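Local coordinates for protein toll-like receptor 13 (Mus musculus, PDB 4Z0C) that recognises and binds bacterial 23S rRNA through its leucine-rich-repeat ectodomain and signals via MYD88 and TRAF6 to activate NF-kappa-B and the inflammatory response, at residues C410-I415 with L429-N434; N458-L463 with M480-S485; N466-L471 with S493-L498. All coordinates share one frame; numbering follows the deposited sequence.

Contact 1. Residues C410-I415 with L429-N434; sequences CWIVTI and LDLGDN
The amide of N434 lies against the backbone of C410-I412, and its OD1 accepts a hydrogen bond from I412 N at 3.1 Å. The N-H points almost straight at the oxygen (159°), although it approaches tilted by 30° from the plane of the side-chain carbonyl. This is the tight part of the contact: OD1 also rests 3.1 Å from C410 CB, and the CB, CG1 and CD1 atoms of I412 close in beside the amide. The other end is held too: N434 ND2 sits above the plane of the L431 carbonyl and donates to L431 O at 2.9 Å within the type II turn L431-N434, and also to L407 O of the preceding coil. Bonds at both ends thus fix the amide's rotation. Deeper in, the apolar packing is looser, with I415 CD1 and L431 CD1 meeting tip to tip at 4.0 Å and I412 CD1 standing 4.2 Å from L431 CD2. On the outer side the CB of W411 points away from 429-434, and its side chain packs on V413 of the second subunit, while D433 O accepts from R437 of that subunit. Segment 429-434 carries strand 428-430, which lies between parallel strands 404-406 and 452-454, into the loop leaving the solenoid's concave face.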
ATOM      1  N   CYS A 410       7.084  12.381 -12.761  1.00 11.25           N
ATOM      2  CA  CYS A 410       7.916  11.964 -13.872  1.00 13.45           C
ATOM      3  C   CYS A 410       8.242  10.467 -13.684  1.00 20.32           C
ATOM      4  O   CYS A 410       7.617   9.793 -12.860  1.00 19.03           O
ATOM      5  CB  CYS A 410       9.190  12.783 -13.916  1.00 17.81           C
ATOM      6  SG  CYS A 410       8.902  14.493 -14.339  1.00 22.39           S
ATOM      7  N   TRP A 411       9.199   9.940 -14.445  1.00 19.69           N
ATOM      8  CA  TRP A 411       9.529   8.514 -14.350  1.00 23.74           C
ATOM      9  C   TRP A 411      10.920   8.299 -13.777  1.00 20.20           C
ATOM     10  O   TRP A 411      11.580   7.302 -14.063  1.00 18.68           O
ATOM     11  CB  TRP A 411       9.427   7.840 -15.722  1.00 22.87           C
ATOM     12  CG  TRP A 411       8.059   7.825 -16.314  1.00 25.68           C
ATOM     13  CD1 TRP A 411       6.895   8.251 -15.729  1.00 30.21           C
ATOM     14  CD2 TRP A 411       7.705   7.363 -17.621  1.00 26.01           C
ATOM     15  NE1 TRP A 411       5.838   8.074 -16.593  1.00 29.61           N
ATOM     16  CE2 TRP A 411       6.309   7.538 -17.765  1.00 28.01           C
ATOM     17  CE3 TRP A 411       8.433   6.843 -18.694  1.00 22.93           C
ATOM     18  CZ2 TRP A 411       5.629   7.179 -18.925  1.00 22.10           C
ATOM     19  CZ3 TRP A 411       7.753   6.489 -19.856  1.00 24.35           C
ATOM     20  CH2 TRP A 411       6.365   6.650 -19.957  1.00 24.16           C
ATOM     21  N   ILE A 412      11.372   9.243 -12.971  1.00 19.73           N
ATOM     22  CA  ILE A 412      12.771   9.263 -12.571  1.00 16.51           C
ATOM     23  C   ILE A 412      13.212   8.014 -11.804  1.00 25.54           C
ATOM     24  O   ILE A 412      12.614   7.575 -10.798  1.00 19.14           O
ATOM     25  CB  ILE A 412      13.115  10.544 -11.815  1.00 22.17           C
ATOM     26  CG1 ILE A 412      12.994  11.739 -12.781  1.00 21.78           C
ATOM     27  CG2 ILE A 412      14.505  10.429 -11.167  1.00 13.99           C
ATOM     28  CD1 ILE A 412      12.811  13.077 -12.091  1.00 19.17           C
ATOM     29  N   VAL A 413      14.282   7.448 -12.329  1.00 26.76           N
ATOM     30  CA  VAL A 413      14.694   6.110 -12.008  1.00 28.87           C
ATOM     31  C   VAL A 413      15.938   6.195 -11.136  1.00 27.89           C
ATOM     32  O   VAL A 413      16.236   5.291 -10.370  1.00 26.60           O
ATOM     33  CB  VAL A 413      14.928   5.382 -13.348  1.00 31.88           C
ATOM     34  CG1 VAL A 413      16.401   5.068 -13.591  1.00 17.06           C
ATOM     35  CG2 VAL A 413      14.002   4.205 -13.484  1.00 28.65           C
ATOM     36  N   THR A 414      16.650   7.315 -11.220  1.00 31.81           N
ATOM     37  CA  THR A 414      17.856   7.469 -10.420  1.00 27.26           C
ATOM     38  C   THR A 414      18.274   8.943 -10.328  1.00 31.80           C
ATOM     39  O   THR A 414      18.047   9.731 -11.251  1.00 35.05           O
ATOM     40  CB  THR A 414      19.011   6.604 -10.999  1.00 37.57           C
ATOM     41  OG1 THR A 414      20.077   6.481 -10.049  1.00 48.71           O
ATOM     42  CG2 THR A 414      19.522   7.188 -12.301  1.00 22.36           C
ATOM     43  N   ILE A 415      18.849   9.314  -9.192  1.00 25.39           N
ATOM     44  CA  ILE A 415      19.483  10.613  -9.005  1.00 21.86           C
ATOM     45  C   ILE A 415      20.748  10.395  -8.177  1.00 30.76           C
ATOM     46  O   ILE A 415      20.888   9.370  -7.504  1.00 34.43           O
ATOM     47  CB  ILE A 415      18.552  11.613  -8.246  1.00 35.12           C
ATOM     48  CG1 ILE A 415      17.872  10.930  -7.051  1.00 34.26           C
ATOM     49  CG2 ILE A 415      17.489  12.165  -9.163  1.00 28.93           C
ATOM     50  CD1 ILE A 415      17.114  11.883  -6.140  1.00 25.77           C
ATOM     51  N   LEU A 429      11.906  21.164  -3.250  1.00 29.64           N
ATOM     52  CA  LEU A 429      12.173  20.183  -4.292  1.00 24.60           C
ATOM     53  C   LEU A 429      11.167  19.037  -4.252  1.00 29.20           C
ATOM     54  O   LEU A 429      11.104  18.276  -3.274  1.00 24.43           O
ATOM     55  CB  LEU A 429      13.603  19.671  -4.187  1.00 26.58           C
ATOM     56  CG  LEU A 429      13.966  18.510  -5.115  1.00 27.98           C
ATOM     57  CD1 LEU A 429      13.765  18.873  -6.602  1.00 16.19           C
ATOM     58  CD2 LEU A 429      15.393  18.105  -4.835  1.00 17.81           C
ATOM     59  N   ASP A 430      10.379  18.908  -5.316  1.00 26.76           N
ATOM     60  CA  ASP A 430       9.336  17.894  -5.329  1.00 26.31           C
ATOM     61  C   ASP A 430       9.716  16.726  -6.237  1.00 27.98           C
ATOM     62  O   ASP A 430       9.666  16.840  -7.475  1.00 26.87           O
ATOM     63  CB  ASP A 430       7.997  18.491  -5.767  1.00 18.49           C
ATOM     64  CG  ASP A 430       6.818  17.554  -5.498  1.00 33.76           C
ATOM     65  OD1 ASP A 430       7.033  16.385  -5.083  1.00 34.57           O
ATOM     66  OD2 ASP A 430       5.664  17.975  -5.731  1.00 39.95           O
ATOM     67  N   LEU A 431      10.076  15.599  -5.617  1.00 26.24           N
ATOM     68  CA  LEU A 431      10.459  14.394  -6.360  1.00 26.18           C
ATOM     69  C   LEU A 431       9.439  13.303  -6.162  1.00 23.74           C
ATOM     70  O   LEU A 431       9.722  12.122  -6.378  1.00 19.54           O
ATOM     71  CB  LEU A 431      11.836  13.892  -5.935  1.00 21.30           C
ATOM     72  CG  LEU A 431      12.938  14.707  -6.601  1.00 25.99           C
ATOM     73  CD1 LEU A 431      14.241  14.625  -5.821  1.00 25.38           C
ATOM     74  CD2 LEU A 431      13.109  14.197  -8.014  1.00 21.43           C
ATOM     75  N   GLY A 432       8.256  13.713  -5.724  1.00 14.55           N
ATOM     76  CA  GLY A 432       7.186  12.789  -5.439  1.00 10.15           C
ATOM     77  C   GLY A 432       6.745  11.977  -6.638  1.00 13.73           C
ATOM     78  O   GLY A 432       6.862  12.415  -7.765  1.00 22.57           O
ATOM     79  N   ASP A 433       6.293  10.755  -6.377  1.00 21.10           N
ATOM     80  CA  ASP A 433       5.628   9.923  -7.364  1.00 20.46           C
ATOM     81  C   ASP A 433       6.537   9.596  -8.554  1.00 20.65           C
ATOM     82  O   ASP A 433       6.067   9.366  -9.667  1.00 17.19           O
ATOM     83  CB  ASP A 433       4.327  10.567  -7.827  1.00 26.36           C
ATOM     84  CG  ASP A 433       3.443   9.601  -8.594  1.00 47.18           C
ATOM     85  OD1 ASP A 433       3.571   8.379  -8.369  1.00 54.07           O
ATOM     86  OD2 ASP A 433       2.649  10.061  -9.447  1.00 58.66           O
ATOM     87  N   ASN A 434       7.841   9.580  -8.317  1.00 22.34           N
ATOM     88  CA  ASN A 434       8.757   9.066  -9.322  1.00 21.65           C
ATOM     89  C   ASN A 434       8.960   7.554  -9.165  1.00 23.09           C
ATOM     90  O   ASN A 434       8.060   6.865  -8.688  1.00 27.89           O
ATOM     91  CB  ASN A 434      10.063   9.862  -9.324  1.00 19.52           C
ATOM     92  CG  ASN A 434       9.904  11.229 -10.023  1.00 25.42           C
ATOM     93  OD1 ASN A 434       9.791  11.300 -11.244  1.00 32.20           O
ATOM     94  ND2 ASN A 434       9.916  12.304  -9.253  1.00 17.10           N
TER

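Contact 2. Residues N458-L463 with M480-S485; sequences NCLKIL and MYNSLS. With nucleotides of chain C.
N482 OD1 accepts from L460 N at 2.9 Å with an N-H...O angle of 166°, one of two direct hydrogen bonds between the segments. The donor stands 28° from the plane of the amide carbonyl, and the oxygen is further enclosed by N458 CB at 3.2 Å. With CG anti to its own carbonyl carbon (chi1 -77°), N482 places its amide beside the side chain of L460, which runs alongside in the same direction. At the amide's other end, ND2 donates to L479 O and L455 O. Both ends of this buried amide are therefore satisfied by backbone. N458 repeats the pattern one coil earlier: its OD1 accepts from I436 N, and its ND2 donates to L455 O and probably to L431 O.

The backbone adds the second direct bond, S483 N to L460 O at 2.8 Å. L484 N, close to the same oxygen but poorly aimed at it, donates instead to N506 OD1 of the following coil. A water bridges the far end, donating to K461 O and accepting from S485 N. Beneath the polar bonds, L484 CD2 packs against L463 CG at 3.6 Å, the two side chains crossing at about a right angle.

At the opposite end the RNA arrives through van der Waals contacts: M480 CE lies 3.3 Å from N3 of nucleotide G3 of chain C, and Y481 OH lies 3.2 Å from its C5'. Stacks on H457 and F505 hold the Y481 ring. The loops here follow parallel strands 452-454 and 476-478; the first segment ends in strand 462-463, paired in parallel with strand 438-439.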
ATOM      1  N   ASN A 458       7.550   7.077  -3.996  1.00 20.07           N
ATOM      2  CA  ASN A 458       8.584   6.428  -4.785  1.00 17.35           C
ATOM      3  C   ASN A 458       8.606   4.951  -4.426  1.00 20.77           C
ATOM      4  O   ASN A 458       7.604   4.416  -3.939  1.00 30.60           O
ATOM      5  CB  ASN A 458       9.918   7.090  -4.520  1.00 10.81           C
ATOM      6  CG  ASN A 458      10.020   8.412  -5.225  1.00 24.05           C
ATOM      7  OD1 ASN A 458      10.215   8.450  -6.439  1.00 23.49           O
ATOM      8  ND2 ASN A 458       9.832   9.507  -4.487  1.00 23.45           N
ATOM      9  N   CYS A 459       9.706   4.269  -4.688  1.00 28.74           N
ATOM     10  CA  CYS A 459       9.810   2.880  -4.237  1.00 32.80           C
ATOM     11  C   CYS A 459      11.010   2.730  -3.317  1.00 27.87           C
ATOM     12  O   CYS A 459      11.732   1.738  -3.405  1.00 24.62           O
ATOM     13  CB  CYS A 459       9.971   1.918  -5.428  1.00 41.18           C
ATOM     14  SG  CYS A 459       9.107   2.363  -6.985  1.00 72.87           S
ATOM     15  N   LEU A 460      11.236   3.707  -2.440  1.00 26.05           N
ATOM     16  CA  LEU A 460      12.470   3.723  -1.649  1.00 25.85           C
ATOM     17  C   LEU A 460      12.547   2.571  -0.648  1.00 29.75           C
ATOM     18  O   LEU A 460      11.650   2.409   0.181  1.00 30.00           O
ATOM     19  CB  LEU A 460      12.653   5.050  -0.923  1.00 23.54           C
ATOM     20  CG  LEU A 460      12.985   6.291  -1.740  1.00 24.13           C
ATOM     21  CD1 LEU A 460      12.844   7.543  -0.862  1.00 22.14           C
ATOM     22  CD2 LEU A 460      14.373   6.189  -2.313  1.00 20.63           C
ATOM     23  N   LYS A 461      13.611   1.772  -0.751  1.00 28.42           N
ATOM     24  CA  LYS A 461      13.887   0.691   0.201  1.00 30.34           C
ATOM     25  C   LYS A 461      15.173   1.001   0.952  1.00 32.90           C
ATOM     26  O   LYS A 461      15.254   0.853   2.171  1.00 38.91           O
ATOM     27  CB  LYS A 461      14.059  -0.647  -0.525  1.00 31.90           C
ATOM     28  CG  LYS A 461      12.814  -1.176  -1.229  1.00 34.37           C
ATOM     29  CD  LYS A 461      12.833  -2.694  -1.320  1.00 40.49           C
ATOM     30  CE  LYS A 461      11.919  -3.232  -2.422  1.00 43.26           C
ATOM     31  NZ  LYS A 461      10.540  -2.677  -2.411  1.00 47.66           N
ATOM     32  N   ILE A 462      16.178   1.440   0.203  1.00 34.13           N
ATOM     33  CA  ILE A 462      17.527   1.645   0.726  1.00 39.68           C
ATOM     34  C   ILE A 462      17.910   3.117   0.783  1.00 44.77           C
ATOM     35  O   ILE A 462      17.970   3.795  -0.242  1.00 45.48           O
ATOM     36  CB  ILE A 462      18.582   0.906  -0.148  1.00 48.31           C
ATOM     37  CG1 ILE A 462      18.190  -0.562  -0.331  1.00 53.76           C
ATOM     38  CG2 ILE A 462      19.978   1.036   0.445  1.00 39.87           C
ATOM     39  CD1 ILE A 462      18.225  -1.370   0.954  1.00 58.37           C
ATOM     40  N   LEU A 463      18.170   3.607   1.991  1.00 46.70           N
ATOM     41  CA  LEU A 463      18.690   4.952   2.176  1.00 31.52           C
ATOM     42  C   LEU A 463      20.117   4.877   2.697  1.00 31.67           C
ATOM     43  O   LEU A 463      20.338   4.538   3.854  1.00 39.96           O
ATOM     44  CB  LEU A 463      17.810   5.750   3.140  1.00 32.90           C
ATOM     45  CG  LEU A 463      16.326   5.940   2.823  1.00 30.68           C
ATOM     46  CD1 LEU A 463      15.678   6.829   3.858  1.00 33.04           C
ATOM     47  CD2 LEU A 463      16.164   6.556   1.479  1.00 34.78           C
ATOM     48  N   MET A 480       6.568   9.647   2.853  1.00 26.07           N
ATOM     49  CA  MET A 480       5.381   8.790   2.881  1.00 17.28           C
ATOM     50  C   MET A 480       5.266   7.878   1.667  1.00 24.97           C
ATOM     51  O   MET A 480       5.759   8.198   0.575  1.00 19.81           O
ATOM     52  CB  MET A 480       4.117   9.647   2.990  1.00 20.18           C
ATOM     53  CG  MET A 480       4.126  10.607   4.202  1.00 34.28           C
ATOM     54  SD  MET A 480       2.901  10.282   5.491  1.00 38.72           S
ATOM     55  CE  MET A 480       1.339  10.437   4.630  1.00 22.61           C
ATOM     56  N   TYR A 481       4.613   6.738   1.860  1.00 22.62           N
ATOM     57  CA  TYR A 481       4.355   5.806   0.760  1.00 23.15           C
ATOM     58  C   TYR A 481       5.615   5.335   0.043  1.00 17.93           C
ATOM     59  O   TYR A 481       5.733   5.444  -1.162  1.00 22.87           O
ATOM     60  CB  TYR A 481       3.353   6.388  -0.222  1.00 15.02           C
ATOM     61  CG  TYR A 481       1.988   6.498   0.380  1.00 20.63           C
ATOM     62  CD1 TYR A 481       1.121   5.420   0.370  1.00 21.46           C
ATOM     63  CD2 TYR A 481       1.577   7.669   1.004  1.00 22.96           C
ATOM     64  CE1 TYR A 481      -0.136   5.508   0.944  1.00 24.49           C
ATOM     65  CE2 TYR A 481       0.318   7.766   1.588  1.00 21.31           C
ATOM     66  CZ  TYR A 481      -0.532   6.688   1.541  1.00 26.31           C
ATOM     67  OH  TYR A 481      -1.782   6.774   2.114  1.00 37.62           O
ATOM     68  N   ASN A 482       6.551   4.808   0.815  1.00 20.80           N
ATOM     69  CA  ASN A 482       7.678   4.087   0.269  1.00 16.32           C
ATOM     70  C   ASN A 482       7.733   2.705   0.870  1.00 19.34           C
ATOM     71  O   ASN A 482       6.702   2.178   1.282  1.00 23.64           O
ATOM     72  CB  ASN A 482       8.977   4.854   0.481  1.00 20.98           C
ATOM     73  CG  ASN A 482       9.123   6.010  -0.488  1.00 31.10           C
ATOM     74  OD1 ASN A 482       9.440   5.801  -1.661  1.00 32.41           O
ATOM     75  ND2 ASN A 482       8.884   7.224  -0.011  1.00 18.30           N
ATOM     76  N   SER A 483       8.924   2.108   0.892  1.00 23.58           N
ATOM     77  CA  SER A 483       9.098   0.757   1.425  1.00 25.07           C
ATOM     78  C   SER A 483      10.219   0.711   2.450  1.00 24.97           C
ATOM     79  O   SER A 483      10.894  -0.315   2.609  1.00 31.29           O
ATOM     80  CB  SER A 483       9.392  -0.242   0.293  1.00 28.26           C
ATOM     81  OG  SER A 483       8.253  -0.431  -0.531  1.00 29.46           O
ATOM     82  N   LEU A 484      10.408   1.818   3.155  1.00 21.69           N
ATOM     83  CA  LEU A 484      11.454   1.905   4.168  1.00 25.13           C
ATOM     84  C   LEU A 484      11.074   0.999   5.332  1.00 25.51           C
ATOM     85  O   LEU A 484       9.893   0.890   5.658  1.00 27.75           O
ATOM     86  CB  LEU A 484      11.612   3.355   4.630  1.00 27.43           C
ATOM     87  CG  LEU A 484      11.805   4.313   3.448  1.00 26.89           C
ATOM     88  CD1 LEU A 484      11.569   5.744   3.862  1.00 26.18           C
ATOM     89  CD2 LEU A 484      13.197   4.150   2.794  1.00 20.03           C
ATOM     90  N   SER A 485      12.072   0.346   5.936  1.00 25.43           N
ATOM     91  CA  SER A 485      11.851  -0.568   7.061  1.00 32.19           C
ATOM     92  C   SER A 485      12.781  -0.305   8.257  1.00 39.48           C
ATOM     93  O   SER A 485      12.312  -0.189   9.374  1.00 54.62           O
ATOM     94  CB  SER A 485      11.922  -2.027   6.612  1.00 26.24           C
ATOM     95  OG  SER A 485      13.052  -2.246   5.793  1.00 35.29           O
TER
ATOM     96  P     G C   3      -5.627   8.287   0.688  1.00 66.27           P
ATOM     97  OP1   G C   3      -5.050   7.103   0.041  1.00 58.42           O
ATOM     98  OP2   G C   3      -6.755   8.085   1.628  1.00 79.68           O
ATOM     99  O5'   G C   3      -4.428   9.032   1.428  1.00 30.00           O
ATOM    100  C5'   G C   3      -4.234   8.770   2.822  1.00 29.28           C
ATOM    101  C4'   G C   3      -3.728   9.964   3.599  1.00 30.15           C
ATOM    102  O4'   G C   3      -2.352  10.236   3.236  1.00 30.17           O
ATOM    103  C3'   G C   3      -4.488  11.278   3.396  1.00 30.97           C
ATOM    104  O3'   G C   3      -4.393  12.056   4.588  1.00 28.66           O
ATOM    105  C2'   G C   3      -3.654  11.969   2.328  1.00 28.62           C
ATOM    106  O2'   G C   3      -3.785  13.368   2.340  1.00 29.15           O
ATOM    107  C1'   G C   3      -2.239  11.549   2.734  1.00 22.48           C
ATOM    108  N9    G C   3      -1.254  11.508   1.661  1.00 27.91           N
ATOM    109  C8    G C   3      -1.317  10.778   0.500  1.00 32.18           C
ATOM    110  N7    G C   3      -0.254  10.924  -0.237  1.00 28.87           N
ATOM    111  C5    G C   3       0.564  11.786   0.483  1.00 25.26           C
ATOM    112  C6    G C   3       1.851  12.310   0.189  1.00 22.94           C
ATOM    113  O6    G C   3       2.560  12.142  -0.802  1.00 27.74           O
ATOM    114  N1    G C   3       2.313  13.136   1.196  1.00 31.42           N
ATOM    115  C2    G C   3       1.621  13.436   2.343  1.00 32.23           C
ATOM    116  N2    G C   3       2.249  14.265   3.185  1.00 26.75           N
ATOM    117  N3    G C   3       0.421  12.962   2.632  1.00 30.65           N
ATOM    118  C4    G C   3      -0.041  12.149   1.665  1.00 30.04           C
TER
HETATM  119  O   HOH W   1      14.989   1.221   5.172  1.00 40.59           O

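Contact 3. Residues N466-L471 with S493-L498; sequences NSFSGL and SGLEKL
Apolar packing carries this contact, and L495 is its centre. The leucine splits its two methyl groups between two partners: CD1 approaches F468 CB at 4.0 Å, whereas CD2 reaches L471 CB at 3.8 Å. Its CG lies anti to its own carbonyl carbon (chi1 -58°) and the chain beyond is extended, which carries both methyls toward 466-471. The phenyl group of F468 leads away from 493-498 after the CB contact, and one of its faces is covered by S467 CB, offset toward the rim.

Side chain also meets backbone here, as L495 CD2 comes within 3.5 Å of L471 O. The main chains draw close as well, L471 O facing G494 O at 3.4 Å, two acceptors with no bond between them.

Polar groups contribute little across the interface. N466 OD1 approaches S493 CB at 3.9 Å, a loose contact near the surface, and S493 is poorly ordered. Some of the polar bonds are local: L498 N donates to L495 O at 3.2 Å, closing a type I turn, and S467 OG bonds to E464 O. Others reach further, the backbone of N466 bonding with G442 and H490.

F468, L495 and L498 all touch L477 of strand 476-478, so both loops pack onto the same hydrophobic core. Irregular, turn-rich segments of successive coils, stacked through inward-pointing leucine and phenylalanine, are characteristic of the convex side of the leucine-rich-repeat solenoid in Toll-like receptor ectodomains.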
ATOM      1  N   ASN A 466      24.177   9.286   5.306  1.00 46.84           N
ATOM      2  CA  ASN A 466      24.461  10.613   4.753  1.00 49.45           C
ATOM      3  C   ASN A 466      23.725  10.930   3.437  1.00 43.72           C
ATOM      4  O   ASN A 466      24.197  11.742   2.636  1.00 37.27           O
ATOM      5  CB  ASN A 466      25.975  10.825   4.589  1.00 54.12           C
ATOM      6  CG  ASN A 466      26.734  10.666   5.894  1.00 63.40           C
ATOM      7  OD1 ASN A 466      26.259  11.069   6.957  1.00 66.72           O
ATOM      8  ND2 ASN A 466      27.914  10.057   5.822  1.00 64.48           N
ATOM      9  N   SER A 467      22.585  10.278   3.215  1.00 39.81           N
ATOM     10  CA  SER A 467      21.724  10.598   2.076  1.00 38.76           C
ATOM     11  C   SER A 467      21.302  12.061   2.113  1.00 37.92           C
ATOM     12  O   SER A 467      21.166  12.702   1.079  1.00 42.08           O
ATOM     13  CB  SER A 467      20.465   9.733   2.098  1.00 40.28           C
ATOM     14  OG  SER A 467      20.695   8.473   1.510  1.00 51.74           O
ATOM     15  N   PHE A 468      21.116  12.578   3.325  1.00 29.93           N
ATOM     16  CA  PHE A 468      20.592  13.912   3.547  1.00 32.52           C
ATOM     17  C   PHE A 468      21.621  14.890   4.113  1.00 32.60           C
ATOM     18  O   PHE A 468      21.246  15.894   4.722  1.00 35.64           O
ATOM     19  CB  PHE A 468      19.383  13.853   4.490  1.00 29.98           C
ATOM     20  CG  PHE A 468      18.296  12.924   4.034  1.00 25.51           C
ATOM     21  CD1 PHE A 468      17.495  13.251   2.955  1.00 21.03           C
ATOM     22  CD2 PHE A 468      18.084  11.718   4.684  1.00 25.14           C
ATOM     23  CE1 PHE A 468      16.492  12.410   2.541  1.00 21.95           C
ATOM     24  CE2 PHE A 468      17.090  10.855   4.270  1.00 23.17           C
ATOM     25  CZ  PHE A 468      16.288  11.198   3.199  1.00 28.04           C
ATOM     26  N   SER A 469      22.908  14.613   3.933  1.00 26.95           N
ATOM     27  CA  SER A 469      23.919  15.592   4.349  1.00 31.48           C
ATOM     28  C   SER A 469      23.815  16.906   3.531  1.00 42.30           C
ATOM     29  O   SER A 469      23.370  16.918   2.375  1.00 35.30           O
ATOM     30  CB  SER A 469      25.330  15.004   4.262  1.00 32.52           C
ATOM     31  OG  SER A 469      25.768  14.921   2.924  1.00 41.79           O
ATOM     32  N   GLY A 470      24.187  18.016   4.155  1.00 38.91           N
ATOM     33  CA  GLY A 470      24.118  19.306   3.501  1.00 41.54           C
ATOM     34  C   GLY A 470      22.761  19.989   3.613  1.00 45.03           C
ATOM     35  O   GLY A 470      22.622  21.166   3.283  1.00 46.30           O
ATOM     36  N   LEU A 471      21.754  19.256   4.070  1.00 38.13           N
ATOM     37  CA  LEU A 471      20.414  19.814   4.174  1.00 34.82           C
ATOM     38  C   LEU A 471      20.212  20.451   5.546  1.00 43.35           C
ATOM     39  O   LEU A 471      19.252  20.159   6.253  1.00 44.72           O
ATOM     40  CB  LEU A 471      19.362  18.745   3.905  1.00 32.33           C
ATOM     41  CG  LEU A 471      19.372  18.240   2.464  1.00 31.51           C
ATOM     42  CD1 LEU A 471      18.333  17.151   2.230  1.00 29.18           C
ATOM     43  CD2 LEU A 471      19.168  19.398   1.484  1.00 25.16           C
ATOM     44  N   SER A 493      21.450  12.456   9.740  1.00 60.22           N
ATOM     45  CA  SER A 493      22.579  13.208  10.292  1.00 68.69           C
ATOM     46  C   SER A 493      22.506  14.743  10.194  1.00 69.92           C
ATOM     47  O   SER A 493      22.427  15.429  11.217  1.00 75.17           O
ATOM     48  CB  SER A 493      23.874  12.736   9.620  1.00 70.45           C
ATOM     49  OG  SER A 493      24.567  11.810  10.442  1.00 77.49           O
ATOM     50  N   GLY A 494      22.537  15.285   8.984  1.00 64.16           N
ATOM     51  CA  GLY A 494      22.535  16.732   8.805  1.00 66.31           C
ATOM     52  C   GLY A 494      21.239  17.484   9.087  1.00 55.45           C
ATOM     53  O   GLY A 494      21.105  18.656   8.710  1.00 43.80           O
ATOM     54  N   LEU A 495      20.290  16.835   9.754  1.00 42.82           N
ATOM     55  CA  LEU A 495      18.958  17.407   9.852  1.00 39.75           C
ATOM     56  C   LEU A 495      18.590  18.008  11.208  1.00 35.82           C
ATOM     57  O   LEU A 495      17.486  17.808  11.695  1.00 37.03           O
ATOM     58  CB  LEU A 495      17.937  16.335   9.455  1.00 31.42           C
ATOM     59  CG  LEU A 495      18.142  15.772   8.048  1.00 31.77           C
ATOM     60  CD1 LEU A 495      17.111  14.710   7.698  1.00 29.49           C
ATOM     61  CD2 LEU A 495      18.110  16.891   7.037  1.00 31.95           C
ATOM     62  N   GLU A 496      19.481  18.796  11.795  1.00 39.70           N
ATOM     63  CA  GLU A 496      19.259  19.240  13.175  1.00 47.67           C
ATOM     64  C   GLU A 496      18.187  20.325  13.307  1.00 43.33           C
ATOM     65  O   GLU A 496      17.723  20.621  14.414  1.00 38.81           O
ATOM     66  CB  GLU A 496      20.559  19.737  13.800  1.00 57.64           C
ATOM     67  CG  GLU A 496      21.609  18.676  14.014  1.00 70.81           C
ATOM     68  CD  GLU A 496      22.828  19.235  14.718  1.00 84.22           C
ATOM     69  OE1 GLU A 496      22.839  20.451  15.014  1.00 92.47           O
ATOM     70  OE2 GLU A 496      23.770  18.464  14.983  1.00 86.53           O
ATOM     71  N   LYS A 497      17.785  20.882  12.164  1.00 36.77           N
ATOM     72  CA  LYS A 497      16.808  21.947  12.116  1.00 32.81           C
ATOM     73  C   LYS A 497      15.469  21.462  11.574  1.00 33.36           C
ATOM     74  O   LYS A 497      14.535  22.256  11.411  1.00 41.18           O
ATOM     75  CB  LYS A 497      17.333  23.098  11.268  1.00 41.93           C
ATOM     76  CG  LYS A 497      18.358  23.985  11.961  1.00 50.06           C
ATOM     77  CD  LYS A 497      18.811  25.114  11.024  1.00 59.34           C
ATOM     78  CE  LYS A 497      19.787  26.068  11.705  1.00 67.73           C
ATOM     79  NZ  LYS A 497      21.160  25.475  11.846  1.00 71.03           N
ATOM     80  N   LEU A 498      15.383  20.171  11.264  1.00 27.80           N
ATOM     81  CA  LEU A 498      14.142  19.585  10.734  1.00 28.59           C
ATOM     82  C   LEU A 498      12.955  19.734  11.695  1.00 29.30           C
ATOM     83  O   LEU A 498      13.073  19.437  12.897  1.00 25.97           O
ATOM     84  CB  LEU A 498      14.340  18.108  10.399  1.00 21.38           C
ATOM     85  CG  LEU A 498      13.232  17.530   9.515  1.00 24.67           C
ATOM     86  CD1 LEU A 498      13.313  18.092   8.094  1.00 26.76           C
ATOM     87  CD2 LEU A 498      13.270  16.020   9.488  1.00 22.24           C
TER

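How the contacts relate
From the N terminus, 410-415 of LRR 16 comes first and meets 429-434 of LRR 17, so contact 1 closes a loop of about one coil. Contact 2 opens only afterwards and joins LRR 18 to LRR 19. Contact 3 starts before contact 2 has closed: 466-471 falls between 458-463 and 480-485, and 493-498 follows, so the two loops cross. N458 joins contacts 1 and 2, and contacts 2 and 3 touch where L463 packs on F468. Contacts 1 and 2 join loops following the parallel strands, while contact 3 ties 466-471, at the end of LRR 18, to 493-498, where LRR 19 passes into LRR 20, on the convex side.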